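Galectin (Ovis aries, PDB 6N44) binds beta-D-galactose, probably as part of carbohydrate recognition, and has anti-parasitic activity in sheep that depends on its oligomeric assembly. Local coordinates at residues Met3-Leu16 / Val122-Val136. Numbering follows the deposited sequence.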
ATOM      1  N   MET A   3      -0.935  14.937  24.312  1.00 28.14           N
ATOM      2  CA  MET A   3      -0.965  13.784  23.420  1.00 29.73           C
ATOM      3  C   MET A   3       0.429  13.604  22.833  1.00 33.87           C
ATOM      4  O   MET A   3       1.145  14.585  22.599  1.00 26.75           O
ATOM      5  CB  MET A   3      -2.009  13.949  22.305  1.00 29.75           C
ATOM      6  CG  MET A   3      -1.749  15.140  21.377  1.00 27.90           C
ATOM      7  SD  MET A   3      -2.927  15.344  20.009  1.00 35.05           S
ATOM      8  CE  MET A   3      -2.577  13.892  19.021  1.00 29.66           C
ATOM      9  N   ASP A   4       0.812  12.344  22.618  1.00 31.61           N
ATOM     10  CA  ASP A   4       2.113  12.049  22.030  1.00 32.44           C
ATOM     11  C   ASP A   4       2.137  12.428  20.557  1.00 31.62           C
ATOM     12  O   ASP A   4       1.132  12.320  19.848  1.00 31.99           O
ATOM     13  CB  ASP A   4       2.449  10.569  22.172  1.00 34.19           C
ATOM     14  CG  ASP A   4       2.305  10.081  23.584  1.00 44.84           C
ATOM     15  OD1 ASP A   4       3.209  10.374  24.391  1.00 49.05           O
ATOM     16  OD2 ASP A   4       1.293   9.407  23.884  1.00 50.85           O
ATOM     17  N   SER A   5       3.305  12.860  20.090  1.00 15.80           N
ATOM     18  CA  SER A   5       3.434  13.165  18.676  1.00 15.67           C
ATOM     19  C   SER A   5       4.890  13.017  18.256  1.00 16.23           C
ATOM     20  O   SER A   5       5.800  12.902  19.081  1.00 13.33           O
ATOM     21  CB  SER A   5       2.891  14.562  18.359  1.00 17.67           C
ATOM     22  OG  SER A   5       3.647  15.550  19.018  1.00 19.47           O
ATOM     23  N   LEU A   6       5.083  13.027  16.975  1.00 13.29           N
ATOM     24  CA  LEU A   6       6.362  12.856  16.316  1.00 11.91           C
ATOM     25  C   LEU A   6       6.987  14.210  16.037  1.00 13.59           C
ATOM     26  O   LEU A   6       6.291  15.231  15.989  1.00 11.45           O
ATOM     27  CB  LEU A   6       6.173  12.088  15.008  1.00  9.54           C
ATOM     28  CG  LEU A   6       5.794  10.615  15.103  1.00 11.54           C
ATOM     29  CD1 LEU A   6       5.415  10.131  13.726  1.00  8.84           C
ATOM     30  CD2 LEU A   6       6.981   9.815  15.638  1.00 13.72           C
ATOM     31  N   PRO A   7       8.301  14.254  15.824  1.00 13.14           N
ATOM     32  CA  PRO A   7       8.942  15.528  15.491  1.00  9.73           C
ATOM     33  C   PRO A   7       8.383  16.096  14.196  1.00 12.96           C
ATOM     34  O   PRO A   7       7.975  15.368  13.290  1.00 10.87           O
ATOM     35  CB  PRO A   7      10.422  15.151  15.344  1.00 12.62           C
ATOM     36  CG  PRO A   7      10.577  13.918  16.179  1.00 14.29           C
ATOM     37  CD  PRO A   7       9.282  13.163  15.936  1.00  9.32           C
ATOM     38  N   ASN A   8       8.362  17.417  14.121  1.00 13.79           N
ATOM     39  CA  ASN A   8       7.894  18.121  12.932  1.00 15.47           C
ATOM     40  C   ASN A   8       8.876  19.250  12.660  1.00 17.42           C
ATOM     41  O   ASN A   8       8.959  20.186  13.445  1.00 17.65           O
ATOM     42  CB  ASN A   8       6.469  18.651  13.142  1.00 15.03           C
ATOM     43  CG  ASN A   8       5.979  19.521  11.989  1.00 17.52           C
ATOM     44  OD1 ASN A   8       6.675  19.735  10.985  1.00 14.21           O
ATOM     45  ND2 ASN A   8       4.771  20.027  12.131  1.00 17.24           N
ATOM     46  N   PRO A   9       9.610  19.183  11.535  1.00 15.96           N
ATOM     47  CA  PRO A   9       9.518  18.207  10.433  1.00 12.94           C
ATOM     48  C   PRO A   9       9.919  16.774  10.803  1.00 11.37           C
ATOM     49  O   PRO A   9      10.705  16.532  11.724  1.00 10.87           O
ATOM     50  CB  PRO A   9      10.490  18.770   9.373  1.00 15.73           C
ATOM     51  CG  PRO A   9      10.699  20.217   9.772  1.00 18.50           C
ATOM     52  CD  PRO A   9      10.607  20.230  11.258  1.00 18.31           C
ATOM     53  N   TYR A  10       9.318  15.839  10.078  1.00 11.27           N
ATOM     54  CA  TYR A  10       9.564  14.411  10.202  1.00  9.53           C
ATOM     55  C   TYR A  10      10.352  13.977   8.979  1.00  8.57           C
ATOM     56  O   TYR A  10       9.962  14.300   7.856  1.00  8.51           O
ATOM     57  CB  TYR A  10       8.245  13.642  10.265  1.00  7.10           C
ATOM     58  CG  TYR A  10       8.380  12.141  10.270  1.00  7.95           C
ATOM     59  CD1 TYR A  10       8.400  11.436  11.466  1.00  5.42           C
ATOM     60  CD2 TYR A  10       8.497  11.419   9.065  1.00  7.25           C
ATOM     61  CE1 TYR A  10       8.540  10.030  11.475  1.00  8.03           C
ATOM     62  CE2 TYR A  10       8.624  10.041   9.057  1.00  5.36           C
ATOM     63  CZ  TYR A  10       8.645   9.353  10.265  1.00  8.85           C
ATOM     64  OH  TYR A  10       8.780   7.992  10.255  1.00  8.65           O
ATOM     65  N   LEU A  11      11.452  13.261   9.193  1.00  8.12           N
ATOM     66  CA  LEU A  11      12.287  12.769   8.107  1.00 11.48           C
ATOM     67  C   LEU A  11      12.376  11.257   8.188  1.00 10.45           C
ATOM     68  O   LEU A  11      12.506  10.698   9.288  1.00  9.80           O
ATOM     69  CB  LEU A  11      13.722  13.343   8.165  1.00 12.78           C
ATOM     70  CG  LEU A  11      13.913  14.857   8.103  1.00 16.60           C
ATOM     71  CD1 LEU A  11      15.405  15.156   8.171  1.00 19.06           C
ATOM     72  CD2 LEU A  11      13.296  15.436   6.840  1.00 16.46           C
ATOM     73  N   GLN A  12      12.355  10.599   7.024  1.00  6.74           N
ATOM     74  CA  GLN A  12      12.570   9.153   6.978  1.00 10.22           C
ATOM     75  C   GLN A  12      13.227   8.757   5.664  1.00  8.12           C
ATOM     76  O   GLN A  12      12.635   8.952   4.597  1.00  8.40           O
ATOM     77  CB  GLN A  12      11.261   8.384   7.139  1.00  7.74           C
ATOM     78  CG  GLN A  12      11.471   6.882   7.226  1.00  5.77           C
ATOM     79  CD  GLN A  12      10.170   6.135   7.446  1.00 11.03           C
ATOM     80  OE1 GLN A  12       9.326   6.569   8.233  1.00 11.06           O
ATOM     81  NE2 GLN A  12       9.990   5.015   6.735  1.00  8.26           N
ATOM     82  N   SER A  13      14.418   8.164   5.747  1.00  8.51           N
ATOM     83  CA  SER A  13      15.012   7.529   4.579  1.00  8.85           C
ATOM     84  C   SER A  13      14.090   6.426   4.059  1.00  8.23           C
ATOM     85  O   SER A  13      13.559   5.629   4.836  1.00 10.80           O
ATOM     86  CB  SER A  13      16.371   6.919   4.927  1.00  9.83           C
ATOM     87  OG  SER A  13      17.288   7.865   5.436  1.00  9.53           O
ATOM     88  N   VAL A  14      13.922   6.364   2.731  1.00  8.89           N
ATOM     89  CA  VAL A  14      13.047   5.384   2.081  1.00  9.83           C
ATOM     90  C   VAL A  14      13.681   4.877   0.789  1.00 11.26           C
ATOM     91  O   VAL A  14      14.524   5.539   0.181  1.00 10.50           O
ATOM     92  CB  VAL A  14      11.662   5.977   1.747  1.00  9.26           C
ATOM     93  CG1 VAL A  14      10.888   6.361   3.022  1.00  6.34           C
ATOM     94  CG2 VAL A  14      11.836   7.196   0.806  1.00  8.02           C
ATOM     95  N   SER A  15      13.240   3.686   0.359  1.00  8.97           N
ATOM     96  CA  SER A  15      13.428   3.206  -1.012  1.00 13.68           C
ATOM     97  C   SER A  15      12.056   2.824  -1.545  1.00 12.43           C
ATOM     98  O   SER A  15      11.445   1.868  -1.058  1.00 13.16           O
ATOM     99  CB  SER A  15      14.368   1.994  -1.100  1.00 14.18           C
ATOM    100  OG  SER A  15      15.561   2.229  -0.396  1.00 19.38           O
ATOM    101  N   LEU A  16      11.584   3.550  -2.546  1.00  9.92           N
ATOM    102  CA  LEU A  16      10.263   3.283  -3.067  1.00  9.31           C
ATOM    103  C   LEU A  16      10.291   2.056  -3.967  1.00 13.25           C
ATOM    104  O   LEU A  16      11.317   1.693  -4.545  1.00 10.90           O
ATOM    105  CB  LEU A  16       9.731   4.475  -3.862  1.00  8.98           C
ATOM    106  CG  LEU A  16       9.619   5.814  -3.123  1.00 12.15           C
ATOM    107  CD1 LEU A  16       8.926   6.842  -4.007  1.00 11.62           C
ATOM    108  CD2 LEU A  16       8.879   5.659  -1.810  1.00 10.43           C
ATOM    109  N   VAL A 122      13.815   8.631  -5.395  1.00 13.63           N
ATOM    110  CA  VAL A 122      13.387   9.118  -4.086  1.00 15.83           C
ATOM    111  C   VAL A 122      14.184   8.406  -3.001  1.00 14.91           C
ATOM    112  O   VAL A 122      14.261   7.170  -2.974  1.00 14.66           O
ATOM    113  CB  VAL A 122      11.878   8.895  -3.892  1.00 13.16           C
ATOM    114  CG1 VAL A 122      11.446   9.299  -2.469  1.00 12.71           C
ATOM    115  CG2 VAL A 122      11.074   9.643  -4.949  1.00  9.41           C
ATOM    116  N   LYS A 123      14.785   9.181  -2.102  1.00 14.30           N
ATOM    117  CA  LYS A 123      15.542   8.621  -0.992  1.00 12.77           C
ATOM    118  C   LYS A 123      15.124   9.153   0.363  1.00  9.99           C
ATOM    119  O   LYS A 123      15.617   8.647   1.374  1.00 12.40           O
ATOM    120  CB  LYS A 123      17.046   8.900  -1.154  1.00 16.92           C
ATOM    121  CG  LYS A 123      17.650   8.454  -2.471  1.00 21.61           C
ATOM    122  CD  LYS A 123      17.653   6.963  -2.591  1.00 21.39           C
ATOM    123  CE  LYS A 123      17.962   6.536  -4.027  1.00 28.34           C
ATOM    124  NZ  LYS A 123      17.803   5.062  -4.202  1.00 28.32           N
ATOM    125  N   MET A 124      14.256  10.164   0.424  1.00 14.15           N
ATOM    126  CA  MET A 124      13.981  10.850   1.682  1.00 11.24           C
ATOM    127  C   MET A 124      12.536  11.320   1.674  1.00 12.74           C
ATOM    128  O   MET A 124      12.123  12.062   0.773  1.00 13.86           O
ATOM    129  CB  MET A 124      14.934  12.035   1.870  1.00 16.36           C
ATOM    130  CG  MET A 124      14.668  12.860   3.111  1.00 17.99           C
ATOM    131  SD  MET A 124      14.818  11.820   4.573  1.00 19.87           S
ATOM    132  CE  MET A 124      16.547  11.338   4.465  1.00 18.65           C
ATOM    133  N   LEU A 125      11.783  10.885   2.669  1.00  7.12           N
ATOM    134  CA  LEU A 125      10.420  11.333   2.902  1.00  8.40           C
ATOM    135  C   LEU A 125      10.446  12.435   3.960  1.00  9.89           C
ATOM    136  O   LEU A 125      11.115  12.296   4.984  1.00  9.77           O
ATOM    137  CB  LEU A 125       9.547  10.160   3.356  1.00  6.88           C
ATOM    138  CG  LEU A 125       8.121  10.538   3.793  1.00 10.34           C
ATOM    139  CD1 LEU A 125       7.290  10.953   2.593  1.00  8.17           C
ATOM    140  CD2 LEU A 125       7.443   9.395   4.556  1.00 10.74           C
ATOM    141  N   ASP A 126       9.741  13.529   3.698  1.00  9.16           N
ATOM    142  CA  ASP A 126       9.767  14.712   4.557  1.00 12.38           C
ATOM    143  C   ASP A 126       8.329  15.160   4.742  1.00  9.48           C
ATOM    144  O   ASP A 126       7.662  15.522   3.766  1.00 11.94           O
ATOM    145  CB  ASP A 126      10.625  15.834   3.932  1.00 10.67           C
ATOM    146  CG  ASP A 126      10.698  17.114   4.787  1.00 16.97           C
ATOM    147  OD1 ASP A 126       9.699  17.545   5.409  1.00 19.16           O
ATOM    148  OD2 ASP A 126      11.771  17.739   4.803  1.00 21.01           O
ATOM    149  N   VAL A 127       7.849  15.119   5.982  1.00  9.36           N
ATOM    150  CA  VAL A 127       6.493  15.522   6.322  1.00  9.77           C
ATOM    151  C   VAL A 127       6.592  16.698   7.282  1.00 10.49           C
ATOM    152  O   VAL A 127       7.268  16.600   8.317  1.00  9.89           O
ATOM    153  CB  VAL A 127       5.698  14.366   6.959  1.00 11.10           C
ATOM    154  CG1 VAL A 127       4.285  14.826   7.325  1.00  9.89           C
ATOM    155  CG2 VAL A 127       5.679  13.133   6.031  1.00  7.57           C
ATOM    156  N   ARG A 128       5.909  17.794   6.953  1.00 10.51           N
ATOM    157  CA  ARG A 128       5.963  18.993   7.784  1.00 12.91           C
ATOM    158  C   ARG A 128       4.712  19.834   7.561  1.00 14.25           C
ATOM    159  O   ARG A 128       3.907  19.572   6.660  1.00  9.97           O
ATOM    160  CB  ARG A 128       7.209  19.822   7.479  1.00 12.06           C
ATOM    161  CG  ARG A 128       7.248  20.385   6.072  1.00 10.61           C
ATOM    162  CD  ARG A 128       8.513  21.242   5.880  1.00 16.41           C
ATOM    163  NE  ARG A 128       9.727  20.430   5.934  1.00 17.32           N
ATOM    164  CZ  ARG A 128      10.916  20.878   6.333  1.00 25.28           C
ATOM    165  NH1 ARG A 128      11.059  22.144   6.720  1.00 21.99           N
ATOM    166  NH2 ARG A 128      11.964  20.059   6.356  1.00 20.16           N
ATOM    167  N   GLY A 129       4.568  20.860   8.387  1.00 14.11           N
ATOM    168  CA  GLY A 129       3.503  21.826   8.237  1.00 14.43           C
ATOM    169  C   GLY A 129       2.975  22.276   9.586  1.00 14.25           C
ATOM    170  O   GLY A 129       3.535  21.985  10.643  1.00 13.94           O
ATOM    171  N   ASP A 130       1.869  23.010   9.545  1.00 12.78           N
ATOM    172  CA  ASP A 130       1.172  23.407  10.768  1.00 13.21           C
ATOM    173  C   ASP A 130       0.288  22.253  11.244  1.00 12.87           C
ATOM    174  O   ASP A 130      -0.942  22.275  11.154  1.00 12.64           O
ATOM    175  CB  ASP A 130       0.378  24.676  10.507  1.00 13.54           C
ATOM    176  CG  ASP A 130       1.244  25.755   9.918  1.00 14.21           C
ATOM    177  OD1 ASP A 130       2.098  26.279  10.672  1.00 13.60           O
ATOM    178  OD2 ASP A 130       1.102  26.043   8.708  1.00 17.23           O
ATOM    179  N   ILE A 131       0.950  21.215  11.766  1.00 11.52           N
ATOM    180  CA  ILE A 131       0.272  19.965  12.076  1.00 13.07           C
ATOM    181  C   ILE A 131       0.797  19.384  13.380  1.00 12.21           C
ATOM    182  O   ILE A 131       1.943  19.619  13.776  1.00 14.80           O
ATOM    183  CB  ILE A 131       0.443  18.927  10.931  1.00 12.49           C
ATOM    184  CG1 ILE A 131       1.921  18.627  10.692  1.00 12.60           C
ATOM    185  CG2 ILE A 131      -0.197  19.414   9.637  1.00 11.91           C
ATOM    186  CD1 ILE A 131       2.162  17.485   9.700  1.00 10.91           C
ATOM    187  N   VAL A 132      -0.056  18.613  14.046  1.00  9.87           N
ATOM    188  CA  VAL A 132       0.390  17.622  15.016  1.00 12.89           C
ATOM    189  C   VAL A 132       0.434  16.279  14.293  1.00 12.44           C
ATOM    190  O   VAL A 132      -0.595  15.785  13.811  1.00 10.23           O
ATOM    191  CB  VAL A 132      -0.515  17.571  16.255  1.00 14.58           C
ATOM    192  CG1 VAL A 132      -0.018  16.482  17.219  1.00 15.82           C
ATOM    193  CG2 VAL A 132      -0.516  18.929  16.962  1.00  9.38           C
ATOM    194  N   LEU A 133       1.633  15.714  14.188  1.00 10.82           N
ATOM    195  CA  LEU A 133       1.873  14.483  13.447  1.00 12.17           C
ATOM    196  C   LEU A 133       1.934  13.332  14.443  1.00 12.73           C
ATOM    197  O   LEU A 133       2.784  13.336  15.341  1.00 14.64           O
ATOM    198  CB  LEU A 133       3.179  14.584  12.659  1.00 11.19           C
ATOM    199  CG  LEU A 133       3.628  13.340  11.884  1.00 11.39           C
ATOM    200  CD1 LEU A 133       2.689  13.060  10.720  1.00  9.36           C
ATOM    201  CD2 LEU A 133       5.052  13.519  11.387  1.00 14.26           C
ATOM    202  N   THR A 134       1.030  12.365  14.307  1.00 10.85           N
ATOM    203  CA  THR A 134       1.011  11.279  15.283  1.00 15.13           C
ATOM    204  C   THR A 134       1.671  10.000  14.791  1.00 11.79           C
ATOM    205  O   THR A 134       2.282   9.299  15.601  1.00 15.62           O
ATOM    206  CB  THR A 134      -0.425  10.967  15.757  1.00 16.57           C
ATOM    207  OG1 THR A 134      -1.241  10.553  14.656  1.00 19.51           O
ATOM    208  CG2 THR A 134      -1.045  12.185  16.398  1.00 19.78           C
ATOM    209  N   SER A 135       1.592   9.675  13.499  1.00 11.74           N
ATOM    210  CA  SER A 135       2.286   8.484  13.018  1.00 11.42           C
ATOM    211  C   SER A 135       2.556   8.599  11.527  1.00 10.51           C
ATOM    212  O   SER A 135       1.844   9.288  10.793  1.00  7.93           O
ATOM    213  CB  SER A 135       1.502   7.197  13.297  1.00 12.03           C
ATOM    214  OG  SER A 135       0.223   7.240  12.697  1.00 13.84           O
ATOM    215  N   VAL A 136       3.619   7.924  11.104  1.00  7.54           N
ATOM    216  CA  VAL A 136       3.991   7.789   9.702  1.00  6.08           C
ATOM    217  C   VAL A 136       4.430   6.343   9.536  1.00 12.33           C
ATOM    218  O   VAL A 136       5.369   5.900  10.203  1.00 11.04           O
ATOM    219  CB  VAL A 136       5.126   8.744   9.292  1.00  7.87           C
ATOM    220  CG1 VAL A 136       5.525   8.512   7.818  1.00  8.53           C
ATOM    221  CG2 VAL A 136       4.749  10.219   9.552  1.00  6.86           C
TER
HETATM  222  O   HOH W   1       2.508   9.665  18.140  1.00 17.48           O
HETATM  223  O   HOH W   2       4.045  16.657  15.534  1.00 15.41           O
HETATM  224  O   HOH W   3       7.570   6.616  12.313  1.00 11.75           O
HETATM  225  O   HOH W   4       7.660   4.782   9.136  1.00 11.44           O
HETATM  226  O   HOH W   5      17.881   9.060   2.806  1.00 17.92           O
HETATM  227  O   HOH W   6      13.131   5.237  -4.165  1.00 13.64           O
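Tyr10 of strand 10-13 meets Leu133 and Val136, which lie on the other sheet. Tyr10 CB rests on Leu133 CD2, 3.4 Å away, and faces Val127 CB of the neighbouring strand. CG lies anti to the backbone N (chi1 175°), which carries the ring over Val136, whose CG2 sits 3.9 Å from the centroid of the Tyr10 ring in a CH-pi contact. CE2 and CZ reach Val136 CB, and at the tip Tyr10 OH donates to Gln12 OE1, 2.5 Å off in the plane of the ring; a water links OH to Val136 O. A tyrosine thus lays its ring against Val136 and Leu133 while its hydroxyl meets Gln12 OE1 and the water. This is the galectin beta-sandwich: 10-13 pairs antiparallel with 124-129 as an outermost strand of one sheet, while 131-136 belongs to the other. Asn8, after which comes a cis peptide to Pro9, ties the turn between 124-129 and 131-136: Asn8 ND2 donates to Gly129 O at 2.8 Å and, in a longer, more bent bond (142°), to Ile131 O at 3.3 Å, both acceptors near its amide plane, a task suited to a short side chain whose single NH2 carries two N-H bonds. Pro9 lays CG over one face of the Arg128 guanidinium, 3.5 Å from CZ, the apolar CB and CG of its compact ring covering the planar cation. Arg128 grips Asp126 side-on, NE to OD1 and NH2 to OD2 (2.8 Å), which fixes the guanidinium with one face against Pro9.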